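Local coordinates for protein probable N-glycosylase/DNA lyase (PDB 3N0U) that is probably a DNA glycosylase and lyase of the helix-hairpin-helix clan, with an all-helical fold that contains no strands, at residues A[24-29]-A[209-214]; A[146-151]-A[204-209]. All blocks are in the same frame, centred on the assembly; numbering follows the deposited sequence.

Both contacts lean on helix 202-214; they share Leu209, and their centres lie about 13 Å apart. Interaction 1 sits near the surface, where residues 209-214 meet helix 13-44: one aromatic ring lies against an alanine and its hydroxyl reaches an exposed carboxylate. Interaction 2 is buried nearer the centre of the chain; there residues 204-209 receive an arginine from the end of helix 140-148, and a salt bridge with one bridging water does the joining. Tyr208, between the two, packs on Lys28 and Ala27 of helix 13-44, so the contacts touch. Interaction 2 is nested inside the loop that interaction 1 closes.

Interaction 1: A[24-29]-A[209-214]; sequences REEAKP and LWYLVK
Tyr211 reaches across from helix 202-214 to Ala27 and Glu26 on helix 13-44, and the contact can be followed outward along its side chain. It starts at CB, whose bond from CA points toward residues 24-29; CG, anti to the backbone N (chi1 -176°), then lets the ring span the gap between the helices. At the root of the ring, CG and CD1 rest on the methyl of Ala27, with Ala27 CB 3.8 Å from Tyr211 CG. This methyl lies over one ring face, displaced toward the rim, in a CH-pi contact with Ala27 CB 3.8 Å from the ring centroid. A residue as small as alanine suits the place, because the ring can then lie close to the helix; the CA atoms of Ala27 and Tyr211 are 7.0 Å apart.

Farther out, the CE2 side of the ring turns to Glu26, and Tyr211 CE2 is 3.6 Å from Glu26 OE1. At the tip, Tyr211 OH donates a short hydrogen bond of 2.6 Å to Glu26 OE1, which takes it on the anti lone pair, the one directed away from the other carboxylate oxygen. OE1 lies in the plane of the ring at its edge, while the carboxylate itself is turned nearly perpendicular, 86° from the ring plane. In Glu26, chi1 (72°) sets CG 3.3 Å from Tyr211 OH, and the extended chain beyond it carries the carboxylate to the hydroxyl. The long acidic side chain suits an exposed position, and the phenol suits the border, with its ring against carbon and its hydroxyl beside a charge.

The pairing is helix-to-helix packing near the surface. Ile23 of helix 13-44 also touches Tyr211, Tyr208 packs on Ala27, and Leu212 lies on Leu20 and Ile23 as well as on Leu165 of helix 160-168.

Interaction 2: A[146-151]-A[204-209]; sequences FLRNTG and KFDLYL
Arg148 meets Asp206 in a buried salt bridge, the tight part of the contact: Arg148 NH1 donates directly to Asp206 OD2 over 2.9 Å, with an N-H...O angle of 150°. The bond approaches from above the carboxylate plane, and the guanidinium and carboxylate planes are 57° apart. Bends at chi2 and chi3 curl the arginine chain so that its head faces Asp206 and also its own neighbour, Asn149. Arg148 NE and NH2 both donate to Asn149 OD1, with Arg148 NE 2.8 Å from it, and since OD1 lies in the guanidinium plane, the pair of bonds fixes the rotation of the head. Arginine suits this place because its several N-H groups can serve partners in different directions; NH1 also bonds Gly203 O.

Apolar packing is slighter, with Leu207 CD2 coming obliquely to 3.6 Å from Arg148 NH1. On the less direct side a water links the two groups, accepting from Arg148 NH2 at 2.9 Å and donating to Asp206 OD2 at 2.7 Å. OD2 thus receives two bonds, and the nearby positive charge would probably keep the aspartate ionised.

Gly151, with its positive phi, ends helix 140-148 in a Schellman motif just past the arginine. Phe38 of helix 13-44 and the loop residue Ile157 cover Arg148, and Phe56 of helix 47-59 packs on Asn149, where the end of helix 140-148 meets helix 202-214.

Interaction 1: A[24-29]-A[209-214]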
loop_
_atom_site.group_PDB
_atom_site.type_symbol
_atom_site.label_atom_id
_atom_site.label_comp_id
_atom_site.label_asym_id
_atom_site.label_seq_id
_atom_site.Cartn_x
_atom_site.Cartn_y
_atom_site.Cartn_z
ATOM N N ARG A 24 20.024 5.373 -4.950
ATOM C CA ARG A 24 19.065 5.762 -5.975
ATOM C C ARG A 24 19.325 5.107 -7.319
ATOM O O ARG A 24 18.415 4.573 -7.946
ATOM C CB ARG A 24 19.057 7.274 -6.128
ATOM C CG ARG A 24 17.917 7.789 -6.976
ATOM C CD ARG A 24 18.018 9.317 -7.078
ATOM N NE ARG A 24 16.751 9.909 -7.502
ATOM C CZ ARG A 24 16.304 11.086 -7.103
ATOM N NH1 ARG A 24 15.133 11.499 -7.544
ATOM N NH2 ARG A 24 17.032 11.865 -6.286
ATOM N N GLU A 25 20.575 5.118 -7.764
ATOM C CA GLU A 25 20.876 4.638 -9.108
ATOM C C GLU A 25 20.569 3.157 -9.210
ATOM O O GLU A 25 19.991 2.705 -10.184
ATOM C CB GLU A 25 22.343 4.881 -9.431
ATOM C CG GLU A 25 22.762 4.390 -10.801
ATOM C CD GLU A 25 24.268 4.498 -11.017
ATOM O OE1 GLU A 25 24.863 3.556 -11.590
ATOM O OE2 GLU A 25 24.857 5.526 -10.607
ATOM N N GLU A 26 20.947 2.405 -8.193
ATOM C CA GLU A 26 20.752 0.966 -8.250
ATOM C C GLU A 26 19.298 0.561 -8.073
ATOM O O GLU A 26 18.871 -0.473 -8.593
ATOM C CB GLU A 26 21.660 0.238 -7.242
ATOM C CG GLU A 26 21.300 0.369 -5.788
ATOM C CD GLU A 26 22.440 -0.090 -4.891
ATOM O OE1 GLU A 26 22.191 -0.837 -3.922
ATOM O OE2 GLU A 26 23.579 0.326 -5.145
ATOM N N ALA A 27 18.553 1.347 -7.302
ATOM C CA ALA A 27 17.170 1.024 -7.011
ATOM C C ALA A 27 16.261 1.457 -8.141
ATOM O O ALA A 27 15.197 0.879 -8.334
ATOM C CB ALA A 27 16.727 1.651 -5.695
ATOM N N LYS A 28 16.670 2.473 -8.889
ATOM C CA LYS A 28 15.761 3.090 -9.854
ATOM C C LYS A 28 15.151 2.116 -10.863
ATOM O O LYS A 28 13.949 2.168 -11.121
ATOM C CB LYS A 28 16.437 4.256 -10.557
ATOM C CG LYS A 28 15.556 4.903 -11.596
ATOM C CD LYS A 28 16.192 6.133 -12.187
ATOM C CE LYS A 28 15.204 6.856 -13.111
ATOM N NZ LYS A 28 15.788 8.108 -13.656
ATOM N N PRO A 29 15.947 1.212 -11.438
ATOM C CA PRO A 29 15.309 0.301 -12.411
ATOM C C PRO A 29 14.238 -0.572 -11.774
ATOM O O PRO A 29 13.211 -0.872 -12.404
ATOM C CB PRO A 29 16.468 -0.554 -12.947
ATOM C CG PRO A 29 17.717 0.091 -12.446
ATOM C CD PRO A 29 17.394 0.979 -11.297
ATOM N N LEU A 209 12.295 4.371 -0.129
ATOM C CA LEU A 209 12.384 4.231 1.328
ATOM C C LEU A 209 12.458 2.759 1.719
ATOM O O LEU A 209 13.222 2.359 2.605
ATOM C CB LEU A 209 11.186 4.882 2.008
ATOM C CG LEU A 209 11.139 6.412 1.993
ATOM C CD1 LEU A 209 9.846 6.883 2.632
ATOM C CD2 LEU A 209 12.329 7.022 2.712
ATOM N N TRP A 210 11.658 1.929 1.064
ATOM C CA TRP A 210 11.663 0.511 1.422
ATOM C C TRP A 210 12.910 -0.229 0.959
ATOM O O TRP A 210 13.306 -1.220 1.576
ATOM C CB TRP A 210 10.403 -0.191 0.918
ATOM C CG TRP A 210 9.331 -0.232 1.954
ATOM C CD1 TRP A 210 8.252 0.590 2.067
ATOM C CD2 TRP A 210 9.257 -1.146 3.043
ATOM N NE1 TRP A 210 7.503 0.237 3.161
ATOM C CE2 TRP A 210 8.099 -0.834 3.774
ATOM C CE3 TRP A 210 10.058 -2.211 3.465
ATOM C CZ2 TRP A 210 7.724 -1.541 4.910
ATOM C CZ3 TRP A 210 9.682 -2.919 4.590
ATOM C CH2 TRP A 210 8.527 -2.580 5.302
ATOM N N TYR A 211 13.544 0.259 -0.102
ATOM C CA TYR A 211 14.794 -0.326 -0.585
ATOM C C TYR A 211 15.870 -0.282 0.502
ATOM O O TYR A 211 16.716 -1.156 0.584
ATOM C CB TYR A 211 15.270 0.379 -1.867
ATOM C CG TYR A 211 16.507 -0.238 -2.461
ATOM C CD1 TYR A 211 16.407 -1.287 -3.344
ATOM C CD2 TYR A 211 17.783 0.184 -2.083
ATOM C CE1 TYR A 211 17.536 -1.882 -3.876
ATOM C CE2 TYR A 211 18.900 -0.395 -2.615
ATOM C CZ TYR A 211 18.775 -1.447 -3.495
ATOM O OH TYR A 211 19.884 -2.058 -4.018
ATOM N N LEU A 212 15.799 0.717 1.359
ATOM C CA LEU A 212 16.811 0.876 2.411
ATOM C C LEU A 212 16.945 -0.329 3.331
ATOM O O LEU A 212 18.016 -0.567 3.864
ATOM C CB LEU A 212 16.508 2.103 3.272
ATOM C CG LEU A 212 16.525 3.453 2.572
ATOM C CD1 LEU A 212 16.152 4.558 3.594
ATOM C CD2 LEU A 212 17.862 3.718 1.964
ATOM N N VAL A 213 15.859 -1.072 3.538
ATOM C CA VAL A 213 15.840 -2.134 4.535
ATOM C C VAL A 213 16.733 -3.310 4.127
ATOM O O VAL A 213 17.725 -3.659 4.815
ATOM C CB VAL A 213 14.393 -2.653 4.731
ATOM C CG1 VAL A 213 14.347 -3.782 5.748
ATOM C CG2 VAL A 213 13.476 -1.514 5.149
ATOM N N LYS A 214 16.383 -3.926 3.003
ATOM C CA LYS A 214 17.023 -5.161 2.577
ATOM C C LYS A 214 17.393 -5.123 1.095
ATOM O O LYS A 214 17.823 -6.117 0.533
ATOM C CB LYS A 214 16.095 -6.353 2.851
ATOM C CG LYS A 214 16.071 -6.782 4.314
ATOM C CD LYS A 214 15.115 -7.941 4.568
ATOM C CE LYS A 214 15.785 -9.300 4.361
ATOM N NZ LYS A 214 15.842 -9.719 2.930
#

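Interaction 2: A[146-151]-A[204-209]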
loop_
_atom_site.group_PDB
_atom_site.type_symbol
_atom_site.label_atom_id
_atom_site.label_comp_id
_atom_site.label_asym_id
_atom_site.label_seq_id
_atom_site.Cartn_x
_atom_site.Cartn_y
_atom_site.Cartn_z
ATOM N N PHE A 146 -3.367 0.642 -1.675
ATOM C CA PHE A 146 -4.143 0.165 -2.814
ATOM C C PHE A 146 -4.047 1.159 -3.981
ATOM O O PHE A 146 -3.752 0.777 -5.125
ATOM C CB PHE A 146 -5.612 -0.050 -2.415
ATOM C CG PHE A 146 -6.545 -0.273 -3.585
ATOM C CD1 PHE A 146 -6.505 -1.444 -4.303
ATOM C CD2 PHE A 146 -7.436 0.701 -3.951
ATOM C CE1 PHE A 146 -7.345 -1.642 -5.367
ATOM C CE2 PHE A 146 -8.273 0.513 -5.027
ATOM C CZ PHE A 146 -8.223 -0.667 -5.729
ATOM N N LEU A 147 -4.317 2.424 -3.712
ATOM C CA LEU A 147 -4.311 3.410 -4.786
ATOM C C LEU A 147 -2.931 3.516 -5.447
ATOM O O LEU A 147 -2.802 3.503 -6.677
ATOM C CB LEU A 147 -4.843 4.758 -4.283
ATOM C CG LEU A 147 -6.353 4.728 -3.965
ATOM C CD1 LEU A 147 -6.769 5.948 -3.174
ATOM C CD2 LEU A 147 -7.181 4.609 -5.249
ATOM N N ARG A 148 -1.880 3.559 -4.643
ATOM C CA ARG A 148 -0.533 3.598 -5.176
ATOM C C ARG A 148 -0.267 2.391 -6.080
ATOM O O ARG A 148 0.359 2.525 -7.143
ATOM C CB ARG A 148 0.464 3.626 -4.011
ATOM C CG ARG A 148 1.886 4.025 -4.380
ATOM C CD ARG A 148 2.698 2.913 -5.074
ATOM N NE ARG A 148 2.763 1.670 -4.318
ATOM C CZ ARG A 148 3.677 1.391 -3.396
ATOM N NH1 ARG A 148 4.593 2.276 -3.067
ATOM N NH2 ARG A 148 3.640 0.227 -2.761
ATOM N N ASN A 149 -0.732 1.210 -5.646
ATOM C CA ASN A 149 -0.506 -0.017 -6.389
ATOM C C ASN A 149 -1.310 -0.092 -7.706
ATOM O O ASN A 149 -1.132 -1.018 -8.493
ATOM C CB ASN A 149 -0.749 -1.258 -5.527
ATOM C CG ASN A 149 0.408 -1.551 -4.585
ATOM O OD1 ASN A 149 1.244 -0.708 -4.333
ATOM N ND2 ASN A 149 0.443 -2.744 -4.067
ATOM N N THR A 150 -2.182 0.882 -7.941
ATOM C CA THR A 150 -2.872 0.999 -9.220
ATOM C C THR A 150 -2.304 2.156 -10.055
ATOM O O THR A 150 -2.856 2.506 -11.089
ATOM C CB THR A 150 -4.395 1.221 -9.047
ATOM O OG1 THR A 150 -4.659 2.567 -8.603
ATOM C CG2 THR A 150 -4.959 0.236 -8.076
ATOM N N GLY A 151 -1.206 2.740 -9.588
ATOM C CA GLY A 151 -0.486 3.764 -10.326
ATOM C C GLY A 151 -0.567 5.172 -9.762
ATOM O O GLY A 151 0.059 6.088 -10.311
ATOM N N LYS A 204 6.373 6.816 -5.650
ATOM C CA LYS A 204 7.670 6.205 -5.967
ATOM C C LYS A 204 8.654 6.340 -4.811
ATOM O O LYS A 204 9.463 5.443 -4.560
ATOM C CB LYS A 204 8.266 6.846 -7.225
ATOM C CG LYS A 204 7.590 6.389 -8.480
ATOM C CD LYS A 204 8.226 6.915 -9.732
ATOM C CE LYS A 204 7.435 6.449 -10.941
ATOM N NZ LYS A 204 7.995 7.004 -12.211
ATOM N N PHE A 205 8.603 7.470 -4.126
ATOM C CA PHE A 205 9.494 7.718 -2.997
ATOM C C PHE A 205 9.353 6.595 -1.983
ATOM O O PHE A 205 10.343 6.132 -1.426
ATOM C CB PHE A 205 9.166 9.067 -2.345
ATOM C CG PHE A 205 10.158 9.504 -1.322
ATOM C CD1 PHE A 205 11.478 9.715 -1.670
ATOM C CD2 PHE A 205 9.779 9.709 -0.009
ATOM C CE1 PHE A 205 12.404 10.120 -0.726
ATOM C CE2 PHE A 205 10.710 10.130 0.940
ATOM C CZ PHE A 205 12.018 10.337 0.567
ATOM N N ASP A 206 8.125 6.151 -1.754
ATOM C CA ASP A 206 7.881 5.031 -0.833
ATOM C C ASP A 206 8.744 3.817 -1.172
ATOM O O ASP A 206 9.255 3.132 -0.277
ATOM C CB ASP A 206 6.412 4.607 -0.889
ATOM C CG ASP A 206 6.121 3.414 -0.020
ATOM O OD1 ASP A 206 5.965 3.594 1.212
ATOM O OD2 ASP A 206 6.029 2.304 -0.573
ATOM N N LEU A 207 8.886 3.522 -2.460
ATOM C CA LEU A 207 9.679 2.356 -2.863
ATOM C C LEU A 207 11.163 2.563 -2.626
ATOM O O LEU A 207 11.862 1.622 -2.275
ATOM C CB LEU A 207 9.416 1.981 -4.307
ATOM C CG LEU A 207 7.972 1.572 -4.579
ATOM C CD1 LEU A 207 7.844 1.240 -6.050
ATOM C CD2 LEU A 207 7.560 0.377 -3.714
ATOM N N TYR A 208 11.646 3.787 -2.796
ATOM C CA TYR A 208 13.034 4.068 -2.449
ATOM C C TYR A 208 13.237 3.891 -0.936
ATOM O O TYR A 208 14.241 3.328 -0.512
ATOM C CB TYR A 208 13.446 5.470 -2.920
ATOM C CG TYR A 208 13.629 5.574 -4.414
ATOM C CD1 TYR A 208 14.795 5.149 -5.022
ATOM C CD2 TYR A 208 12.641 6.125 -5.218
ATOM C CE1 TYR A 208 14.968 5.255 -6.394
ATOM C CE2 TYR A 208 12.801 6.225 -6.588
ATOM C CZ TYR A 208 13.976 5.797 -7.161
ATOM O OH TYR A 208 14.163 5.869 -8.509
ATOM N N LEU A 209 12.295 4.371 -0.129
ATOM C CA LEU A 209 12.384 4.231 1.328
ATOM C C LEU A 209 12.458 2.759 1.719
ATOM O O LEU A 209 13.222 2.359 2.605
ATOM C CB LEU A 209 11.186 4.882 2.008
ATOM C CG LEU A 209 11.139 6.412 1.993
ATOM C CD1 LEU A 209 9.846 6.883 2.632
ATOM C CD2 LEU A 209 12.329 7.022 2.712
HETATM O O HOH W 1 5.216 -0.233 -0.326
#